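Local coordinates for protein triphenylmethane reductase (Citrobacter sp., PDB 2VRC) that probably reduces triphenylmethane dyes with a nicotinamide cofactor, binding NADP(+) in a Rossmann-type fold of the NmrA-like family, at residues Ser113-Ala118 and Lys257-Lys262; Leu142-Phe147 and Val170-Arg175; Asn176-Ala181 and Asp265-Leu270. The protein carries 4 engineered substitutions. All coordinates share one frame; numbering follows the deposited sequence.

Overall arrangement
Contact 2 lies at the NADP(+) pocket and contributes two cofactor-binding residues, Tyr143 and Arg175; the cofactor is absent from this chain. Contacts 1 and 3 each lie about 13 Å from it, centre to centre, and about 20 Å from each other. Lys262 of contact 1 joins contact 2 through its carbonyl O, which takes a probable 2.7 Å hydrogen bond from Asn171 ND2. Contact 3 meets contact 2 through packing: Leu178 CD1 lies 3.6 Å from Tyr143 CE1, and Leu267 CD2 lies 3.7 Å from Val173 CG1. Contact 1 stays farther out, with the side chain of Glu259 about 10 Å from that of cofactor-binding Ala141.

Contact 1: residues Ser113-Ala118 and Lys257-Lys262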
loop_
_atom_site.group_PDB
_atom_site.type_symbol
_atom_site.label_atom_id
_atom_site.label_comp_id
_atom_site.label_asym_id
_atom_site.label_seq_id
_atom_site.Cartn_x
_atom_site.Cartn_y
_atom_site.Cartn_z
ATOM N N SER A 113 -9.216 26.066 23.064
ATOM C CA SER A 113 -10.563 26.275 22.551
ATOM C C SER A 113 -11.616 25.324 23.124
ATOM O O SER A 113 -11.334 24.176 23.419
ATOM C CB SER A 113 -10.551 26.137 21.037
ATOM O OG SER A 113 -11.821 26.407 20.499
ATOM N N ILE A 114 -12.832 25.847 23.235
ATOM C CA ILE A 114 -13.998 25.099 23.675
ATOM C C ILE A 114 -14.988 24.967 22.536
ATOM O O ILE A 114 -16.049 24.345 22.709
ATOM C CB ILE A 114 -14.728 25.762 24.886
ATOM C CG1 ILE A 114 -15.229 27.172 24.492
ATOM C CG2 ILE A 114 -13.801 25.761 26.170
ATOM C CD1 ILE A 114 -16.218 27.800 25.451
ATOM N N ILE A 115 -14.683 25.524 21.373
ATOM C CA ILE A 115 -15.621 25.382 20.287
ATOM C C ILE A 115 -15.321 24.124 19.467
ATOM O O ILE A 115 -14.166 23.718 19.320
ATOM C CB ILE A 115 -15.692 26.653 19.420
ATOM C CG1 ILE A 115 -14.555 26.729 18.414
ATOM C CG2 ILE A 115 -15.702 27.898 20.300
ATOM C CD1 ILE A 115 -14.546 28.080 17.765
ATOM N N PRO A 116 -16.372 23.476 18.962
ATOM C CA PRO A 116 -16.213 22.180 18.271
ATOM C C PRO A 116 -15.191 22.093 17.117
ATOM O O PRO A 116 -14.452 21.093 17.042
ATOM C CB PRO A 116 -17.637 21.853 17.810
ATOM C CG PRO A 116 -18.511 22.562 18.791
ATOM C CD PRO A 116 -17.795 23.863 19.055
ATOM N N LEU A 117 -15.124 23.104 16.243
ATOM C CA LEU A 117 -14.246 22.978 15.076
ATOM C C LEU A 117 -12.792 22.720 15.466
ATOM O O LEU A 117 -12.041 22.101 14.708
ATOM C CB LEU A 117 -14.394 24.117 14.039
ATOM C CG LEU A 117 -14.074 25.625 14.075
ATOM C CD1 LEU A 117 -15.288 26.468 14.455
ATOM C CD2 LEU A 117 -12.830 26.051 14.858
ATOM N N ALA A 118 -12.408 23.178 16.652
ATOM C CA ALA A 118 -11.015 23.040 17.114
ATOM C C ALA A 118 -10.569 21.588 17.108
ATOM O O ALA A 118 -9.418 21.297 16.828
ATOM C CB ALA A 118 -10.842 23.626 18.496
ATOM N N LYS A 257 -15.971 33.960 27.001
ATOM C CA LYS A 257 -15.158 33.298 27.998
ATOM C C LYS A 257 -13.667 33.506 27.827
ATOM O O LYS A 257 -12.891 32.859 28.517
ATOM C CB LYS A 257 -15.507 31.817 28.110
ATOM C CG LYS A 257 -16.795 31.610 28.820
ATOM C CD LYS A 257 -17.392 30.315 28.401
ATOM C CE LYS A 257 -18.639 29.997 29.204
ATOM N NZ LYS A 257 -19.113 28.678 28.691
ATOM N N GLY A 258 -13.270 34.404 26.925
ATOM C CA GLY A 258 -11.865 34.724 26.728
ATOM C C GLY A 258 -11.189 34.012 25.577
ATOM O O GLY A 258 -9.990 34.180 25.368
ATOM N N GLU A 259 -11.956 33.250 24.793
ATOM C CA GLU A 259 -11.396 32.406 23.748
ATOM C C GLU A 259 -10.583 33.158 22.683
ATOM O O GLU A 259 -9.601 32.619 22.169
ATOM C CB GLU A 259 -12.490 31.583 23.080
ATOM C CG GLU A 259 -12.059 30.964 21.776
ATOM C CD GLU A 259 -12.217 29.455 21.735
ATOM O OE1 GLU A 259 -12.391 28.788 22.780
ATOM O OE2 GLU A 259 -12.168 28.909 20.627
ATOM N N ALA A 260 -10.984 34.381 22.352
ATOM C CA ALA A 260 -10.296 35.159 21.298
ATOM C C ALA A 260 -9.521 36.299 21.952
ATOM O O ALA A 260 -9.255 37.323 21.318
ATOM C CB ALA A 260 -11.316 35.726 20.295
ATOM N N SER A 261 -9.189 36.128 23.232
ATOM C CA SER A 261 -8.522 37.194 23.975
ATOM C C SER A 261 -7.000 37.091 24.124
ATOM O O SER A 261 -6.398 37.982 24.690
ATOM C CB SER A 261 -9.137 37.347 25.352
ATOM O OG SER A 261 -8.848 36.208 26.120
ATOM N N LYS A 262 -6.377 36.019 23.665
ATOM C CA LYS A 262 -4.935 35.935 23.726
ATOM C C LYS A 262 -4.418 36.341 22.359
ATOM O O LYS A 262 -5.034 36.072 21.338
ATOM C CB LYS A 262 -4.482 34.520 24.029
ATOM C CG LYS A 262 -3.449 34.398 25.113
ATOM C CD LYS A 262 -1.979 34.315 24.614
ATOM C CE LYS A 262 -1.173 33.280 25.491
ATOM N NZ LYS A 262 0.308 33.554 25.707
#
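Both carboxylate oxygens of Glu259 are gripped by two consecutive residues of the opposing loop, Ser113 and Ile114, and each oxygen is met on its syn lone pair. OE2 accepts from Ser113 OG at 2.5 Å, while OE1 accepts from the backbone N of Ile114 at 3.0 Å with an N-H...O angle of 156°. Tyr107 OH, from strand 101-107, adds another hydrogen bond to OE2, and with both oxygens held the carboxylate is fixed in rotation. The serine hydroxyl does double duty: OG also accepts from Ile115 N at 3.1 Å, closing an ST turn while the hydroxyl donates to Glu259. The glutamate reaches across with CG anti to the backbone N (chi1 165°) and then bends at chi2. Apolar groups line its polar end, for Ile115 CG2 comes within 3.7 Å of OE2, and Ile114 CG1 lies the same distance from OE1. Beside this, the extended Lys257 chain crosses Ile114 at about a right angle, CD to CD1 at 4.1 Å, and its NZ pairs with Asp253. Gly258, with positive phi, is the C-prime residue of a Schellman motif ending helix 242-255, and the type I turn that starts there carries Glu259 toward the loop. The contact thus ties the end of helix 242-255 to the loop between strand 101-107 and helix 117-129.

Contact 2: residues Leu142-Phe147 and Val170-Arg175; sequences LYTDFF and VNSVTR
Thr144 and Ser172 join their hydroxyls, OG1 to OG at 2.7 Å, beside a single parallel bridge between the backbones of Tyr143 and Val173. Val173 uses both of its backbone polar groups there: its N donates to Leu142 O at 3.2 Å, and its O receives Thr144 N at 2.8 Å. Ser172 OG has a weak second bond from Trp204 NE1. At one end of the bridge a water accepts from Leu142 N at 3.1 Å and donates to Asn171 OD1 at 2.7 Å, ND2 of the same amide being satisfied by Lys262. At the other end Asp145 serves Arg175 twice. Its OD1 takes NH1 in a 2.6 Å salt bridge, nearly straight (168°) and in the guanidinium plane, and OD2 receives a weak bond from the Arg175 backbone N at 3.3 Å. Carboxylate and guanidinium planes are only 22° apart. The arginine chain, with CG beside the backbone N and bends at chi2 and chi3, runs over one face of Tyr143: CG sits 3.5 Å from the ring centroid in a CH-pi contact almost on the ring normal, and one face of the guanidinium then lies over Tyr143 CD2, its plane turned 31° from that of the ring. Just past the bridge, Thr174 is the N-cap of helix 175-186, its OG1 accepting from Glu177 N. Tyr143 and Arg175 bind NADP(+) and lie beside Leu12 and Gln11, which places this loop pair in the cofactor pocket of a Rossmann-type fold.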
loop_
_atom_site.group_PDB
_atom_site.type_symbol
_atom_site.label_atom_id
_atom_site.label_comp_id
_atom_site.label_asym_id
_atom_site.label_seq_id
_atom_site.Cartn_x
_atom_site.Cartn_y
_atom_site.Cartn_z
ATOM N N LEU A 142 -10.309 33.352 14.232
ATOM C CA LEU A 142 -11.612 33.612 13.650
ATOM C C LEU A 142 -11.509 34.740 12.597
ATOM O O LEU A 142 -10.680 35.641 12.705
ATOM C CB LEU A 142 -12.585 34.023 14.744
ATOM C CG LEU A 142 -12.960 33.012 15.849
ATOM C CD1 LEU A 142 -13.653 33.734 17.026
ATOM C CD2 LEU A 142 -13.820 31.882 15.306
ATOM N N TYR A 143 -12.333 34.649 11.560
ATOM C CA TYR A 143 -12.300 35.585 10.465
ATOM C C TYR A 143 -12.975 36.850 10.882
ATOM O O TYR A 143 -14.049 36.808 11.470
ATOM C CB TYR A 143 -13.041 35.014 9.255
ATOM C CG TYR A 143 -12.369 33.835 8.574
ATOM C CD1 TYR A 143 -10.984 33.637 8.657
ATOM C CD2 TYR A 143 -13.120 32.948 7.800
ATOM C CE1 TYR A 143 -10.372 32.583 8.001
ATOM C CE2 TYR A 143 -12.524 31.892 7.147
ATOM C CZ TYR A 143 -11.149 31.712 7.249
ATOM O OH TYR A 143 -10.565 30.659 6.602
ATOM N N THR A 144 -12.372 37.987 10.569
ATOM C CA THR A 144 -12.990 39.242 10.954
ATOM C C THR A 144 -14.347 39.394 10.267
ATOM O O THR A 144 -15.330 39.885 10.865
ATOM C CB THR A 144 -12.065 40.418 10.672
ATOM O OG1 THR A 144 -11.019 40.398 11.641
ATOM C CG2 THR A 144 -12.833 41.778 10.762
ATOM N N ASP A 145 -14.412 38.939 9.027
ATOM C CA ASP A 145 -15.631 39.084 8.240
ATOM C C ASP A 145 -16.780 38.190 8.674
ATOM O O ASP A 145 -17.904 38.360 8.200
ATOM C CB ASP A 145 -15.362 38.983 6.735
ATOM C CG ASP A 145 -14.275 37.972 6.404
ATOM O OD1 ASP A 145 -14.730 36.826 6.067
ATOM O OD2 ASP A 145 -13.013 38.317 6.509
ATOM N N PHE A 146 -16.523 37.267 9.604
ATOM C CA PHE A 146 -17.609 36.512 10.217
ATOM C C PHE A 146 -18.516 37.447 11.053
ATOM O O PHE A 146 -19.709 37.215 11.180
ATOM C CB PHE A 146 -17.015 35.411 11.070
ATOM C CG PHE A 146 -18.026 34.520 11.726
ATOM C CD1 PHE A 146 -18.533 33.414 11.049
ATOM C CD2 PHE A 146 -18.466 34.780 13.022
ATOM C CE1 PHE A 146 -19.468 32.557 11.664
ATOM C CE2 PHE A 146 -19.396 33.925 13.650
ATOM C CZ PHE A 146 -19.903 32.816 12.957
ATOM N N PHE A 147 -17.938 38.515 11.588
ATOM C CA PHE A 147 -18.644 39.508 12.378
ATOM C C PHE A 147 -18.863 40.812 11.623
ATOM O O PHE A 147 -19.848 41.495 11.856
ATOM C CB PHE A 147 -17.843 39.831 13.635
ATOM C CG PHE A 147 -17.322 38.625 14.340
ATOM C CD1 PHE A 147 -18.108 37.949 15.247
ATOM C CD2 PHE A 147 -16.043 38.159 14.082
ATOM C CE1 PHE A 147 -17.640 36.820 15.900
ATOM C CE2 PHE A 147 -15.546 37.052 14.740
ATOM C CZ PHE A 147 -16.347 36.367 15.650
ATOM N N VAL A 170 -11.872 40.359 21.049
ATOM C CA VAL A 170 -11.756 39.654 19.774
ATOM C C VAL A 170 -10.435 39.873 19.037
ATOM O O VAL A 170 -10.094 41.001 18.637
ATOM C CB VAL A 170 -12.976 39.909 18.824
ATOM C CG1 VAL A 170 -12.960 38.917 17.648
ATOM C CG2 VAL A 170 -14.298 39.747 19.581
ATOM N N ASN A 171 -9.693 38.787 18.833
ATOM C CA ASN A 171 -8.440 38.861 18.101
ATOM C C ASN A 171 -8.491 38.453 16.623
ATOM O O ASN A 171 -7.479 38.028 16.063
ATOM C CB ASN A 171 -7.431 38.005 18.810
ATOM C CG ASN A 171 -7.745 36.527 18.714
ATOM O OD1 ASN A 171 -8.670 36.079 17.985
ATOM N ND2 ASN A 171 -6.981 35.755 19.445
ATOM N N SER A 172 -9.660 38.571 16.003
ATOM C CA SER A 172 -9.879 38.098 14.611
ATOM C C SER A 172 -9.046 38.873 13.574
ATOM O O SER A 172 -8.470 39.905 13.900
ATOM C CB SER A 172 -11.346 38.214 14.231
ATOM O OG SER A 172 -11.682 39.579 14.088
ATOM N N VAL A 173 -8.991 38.322 12.354
ATOM C CA VAL A 173 -8.168 38.803 11.254
ATOM C C VAL A 173 -8.941 38.601 9.964
ATOM O O VAL A 173 -9.738 37.630 9.842
ATOM C CB VAL A 173 -6.833 38.025 11.118
ATOM C CG1 VAL A 173 -5.897 38.742 10.090
ATOM C CG2 VAL A 173 -6.132 37.931 12.427
ATOM N N THR A 174 -8.723 39.495 8.999
ATOM C CA THR A 174 -9.473 39.423 7.765
ATOM C C THR A 174 -8.958 38.190 7.037
ATOM O O THR A 174 -7.817 37.781 7.247
ATOM C CB THR A 174 -9.269 40.701 6.865
ATOM O OG1 THR A 174 -7.872 40.892 6.609
ATOM C CG2 THR A 174 -9.778 41.923 7.556
ATOM N N ARG A 175 -9.771 37.624 6.154
ATOM C CA ARG A 175 -9.317 36.523 5.305
ATOM C C ARG A 175 -8.178 36.941 4.405
ATOM O O ARG A 175 -7.234 36.167 4.221
ATOM C CB ARG A 175 -10.455 35.974 4.463
ATOM C CG ARG A 175 -11.405 35.036 5.212
ATOM C CD ARG A 175 -12.768 35.179 4.610
ATOM N NE ARG A 175 -13.388 33.909 4.304
ATOM C CZ ARG A 175 -14.621 33.575 4.678
ATOM N NH1 ARG A 175 -15.366 34.424 5.372
ATOM N NH2 ARG A 175 -15.110 32.386 4.343
HETATM O O HOH W 1 -9.596 33.670 17.261
#

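Contact 3: residues Asn176-Ala181 and Asp265-Leu270; sequences NELALA and DDLQKL
Ala181 presents its methyl to two leucines, Leu267 and Leu270, where helices 175-186 and 266-271 pack beside the edge strand 194-198 of the Rossmann-type parallel sheet. The short helical segments cross at 67°, with axes 10.3 Å apart at closest approach, and the backbones come nearest at Ala181 and Leu270, whose CA atoms are 6.3 Å apart. The joint is small; its side-chain contacts are apolar, and no hydrogen bond passes from one segment to the other. Leu267 touches three residues of the other helix. With CG anti to its own backbone N (chi1 -178°), it spreads its two methyls to different targets. CD2 goes toward Leu178, stopping 4.5 Å from CD2 of that residue, whereas CD1 heads for the alanine and passes 4.4 Å from the Glu177 carbonyl O. Leu178 leaves its helix with the CB bond pointed away from the other helix, and only the CD2 branch is swung back to meet Leu267; the same side chain also borders cofactor-binding Tyr143. Leu270, one helical turn after Leu267, starts toward the partner helix and supplies CD2. The Glu177 carboxylate is engaged elsewhere, OE2 with Thr275 OG1. Leu198 of the edge strand touches Leu178, Ala181 and Leu270, so strand and helices share one hydrophobic layer. On the far side, Ala179 packs on Leu15 and Val16 of helix 11-23. At the middle of the joint the Ala181 methyl meets both leucines, CB lying 3.8 Å from Leu267 CD1 and 4.0 Å from Leu270 CD2.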
loop_
_atom_site.group_PDB
_atom_site.type_symbol
_atom_site.label_atom_id
_atom_site.label_comp_id
_atom_site.label_asym_id
_atom_site.label_seq_id
_atom_site.Cartn_x
_atom_site.Cartn_y
_atom_site.Cartn_z
ATOM N N ASN A 176 -8.256 38.152 3.843
ATOM C CA ASN A 176 -7.165 38.659 3.025
ATOM C C ASN A 176 -5.802 38.608 3.701
ATOM O O ASN A 176 -4.822 38.208 3.083
ATOM C CB ASN A 176 -7.421 40.067 2.562
ATOM C CG ASN A 176 -6.520 40.451 1.423
ATOM O OD1 ASN A 176 -6.105 41.594 1.306
ATOM N ND2 ASN A 176 -6.199 39.489 0.573
ATOM N N GLU A 177 -5.740 39.004 4.971
ATOM C CA GLU A 177 -4.469 38.989 5.697
ATOM C C GLU A 177 -3.986 37.582 6.023
ATOM O O GLU A 177 -2.792 37.280 5.892
ATOM C CB GLU A 177 -4.543 39.882 6.939
ATOM C CG GLU A 177 -4.759 41.337 6.566
ATOM C CD GLU A 177 -5.094 42.247 7.767
ATOM O OE1 GLU A 177 -5.957 41.876 8.624
ATOM O OE2 GLU A 177 -4.494 43.361 7.809
ATOM N N LEU A 178 -4.909 36.706 6.406
ATOM C CA LEU A 178 -4.548 35.318 6.595
ATOM C C LEU A 178 -4.052 34.663 5.302
ATOM O O LEU A 178 -3.180 33.778 5.345
ATOM C CB LEU A 178 -5.722 34.546 7.174
ATOM C CG LEU A 178 -6.084 35.000 8.592
ATOM C CD1 LEU A 178 -7.391 34.370 9.030
ATOM C CD2 LEU A 178 -4.934 34.676 9.554
ATOM N N ALA A 179 -4.603 35.102 4.168
ATOM C CA ALA A 179 -4.202 34.622 2.848
ATOM C C ALA A 179 -2.798 35.087 2.499
ATOM O O ALA A 179 -2.017 34.353 1.887
ATOM C CB ALA A 179 -5.184 35.105 1.790
ATOM N N LEU A 180 -2.480 36.316 2.872
ATOM C CA LEU A 180 -1.144 36.876 2.615
ATOM C C LEU A 180 -0.107 36.132 3.438
ATOM O O LEU A 180 0.958 35.812 2.904
ATOM C CB LEU A 180 -1.088 38.374 2.907
ATOM C CG LEU A 180 0.204 39.186 2.633
ATOM C CD1 LEU A 180 0.793 39.051 1.206
ATOM C CD2 LEU A 180 -0.037 40.649 2.936
ATOM N N ALA A 181 -0.426 35.855 4.714
ATOM C CA ALA A 181 0.422 34.987 5.543
ATOM C C ALA A 181 0.689 33.648 4.863
ATOM O O ALA A 181 1.836 33.207 4.771
ATOM C CB ALA A 181 -0.177 34.766 6.971
ATOM N N ASP A 265 2.378 37.644 18.201
ATOM C CA ASP A 265 3.033 38.487 17.209
ATOM C C ASP A 265 3.404 37.737 15.939
ATOM O O ASP A 265 3.968 38.368 15.024
ATOM C CB ASP A 265 4.327 39.057 17.787
ATOM C CG ASP A 265 4.089 40.084 18.845
ATOM O OD1 ASP A 265 2.942 40.615 18.943
ATOM O OD2 ASP A 265 5.059 40.349 19.587
ATOM N N ASP A 266 3.134 36.420 15.883
ATOM C CA ASP A 266 3.419 35.615 14.668
ATOM C C ASP A 266 2.957 36.283 13.372
ATOM O O ASP A 266 3.708 36.341 12.421
ATOM C CB ASP A 266 2.829 34.193 14.744
ATOM C CG ASP A 266 3.453 33.344 15.863
ATOM O OD1 ASP A 266 4.571 33.681 16.307
ATOM O OD2 ASP A 266 2.832 32.339 16.306
ATOM N N LEU A 267 1.748 36.821 13.348
ATOM C CA LEU A 267 1.197 37.328 12.114
ATOM C C LEU A 267 1.882 38.617 11.669
ATOM O O LEU A 267 2.252 38.789 10.509
ATOM C CB LEU A 267 -0.314 37.542 12.260
ATOM C CG LEU A 267 -1.071 38.022 11.029
ATOM C CD1 LEU A 267 -0.780 37.183 9.776
ATOM C CD2 LEU A 267 -2.531 38.025 11.332
ATOM N N GLN A 268 2.042 39.509 12.631
ATOM C CA GLN A 268 2.651 40.795 12.432
ATOM C C GLN A 268 4.080 40.629 11.898
ATOM O O GLN A 268 4.485 41.313 10.952
ATOM C CB GLN A 268 2.645 41.503 13.786
ATOM C CG GLN A 268 2.306 42.978 13.716
ATOM C CD GLN A 268 3.556 43.778 13.653
ATOM O OE1 GLN A 268 3.587 44.891 13.093
ATOM N NE2 GLN A 268 4.641 43.196 14.203
ATOM N N LYS A 269 4.819 39.693 12.493
ATOM C CA LYS A 269 6.177 39.372 12.064
ATOM C C LYS A 269 6.187 38.754 10.669
ATOM O O LYS A 269 7.173 38.851 9.937
ATOM C CB LYS A 269 6.871 38.429 13.049
ATOM C CG LYS A 269 7.211 39.103 14.390
ATOM C CD LYS A 269 8.134 38.247 15.270
ATOM C CE LYS A 269 8.176 38.806 16.688
ATOM N NZ LYS A 269 8.464 40.291 16.785
ATOM N N LEU A 270 5.082 38.128 10.299
ATOM C CA LEU A 270 4.982 37.523 8.984
ATOM C C LEU A 270 4.559 38.526 7.869
ATOM O O LEU A 270 5.088 38.453 6.781
ATOM C CB LEU A 270 4.043 36.325 9.081
ATOM C CG LEU A 270 4.214 35.074 8.245
ATOM C CD1 LEU A 270 5.664 34.621 8.152
ATOM C CD2 LEU A 270 3.316 34.014 8.856
#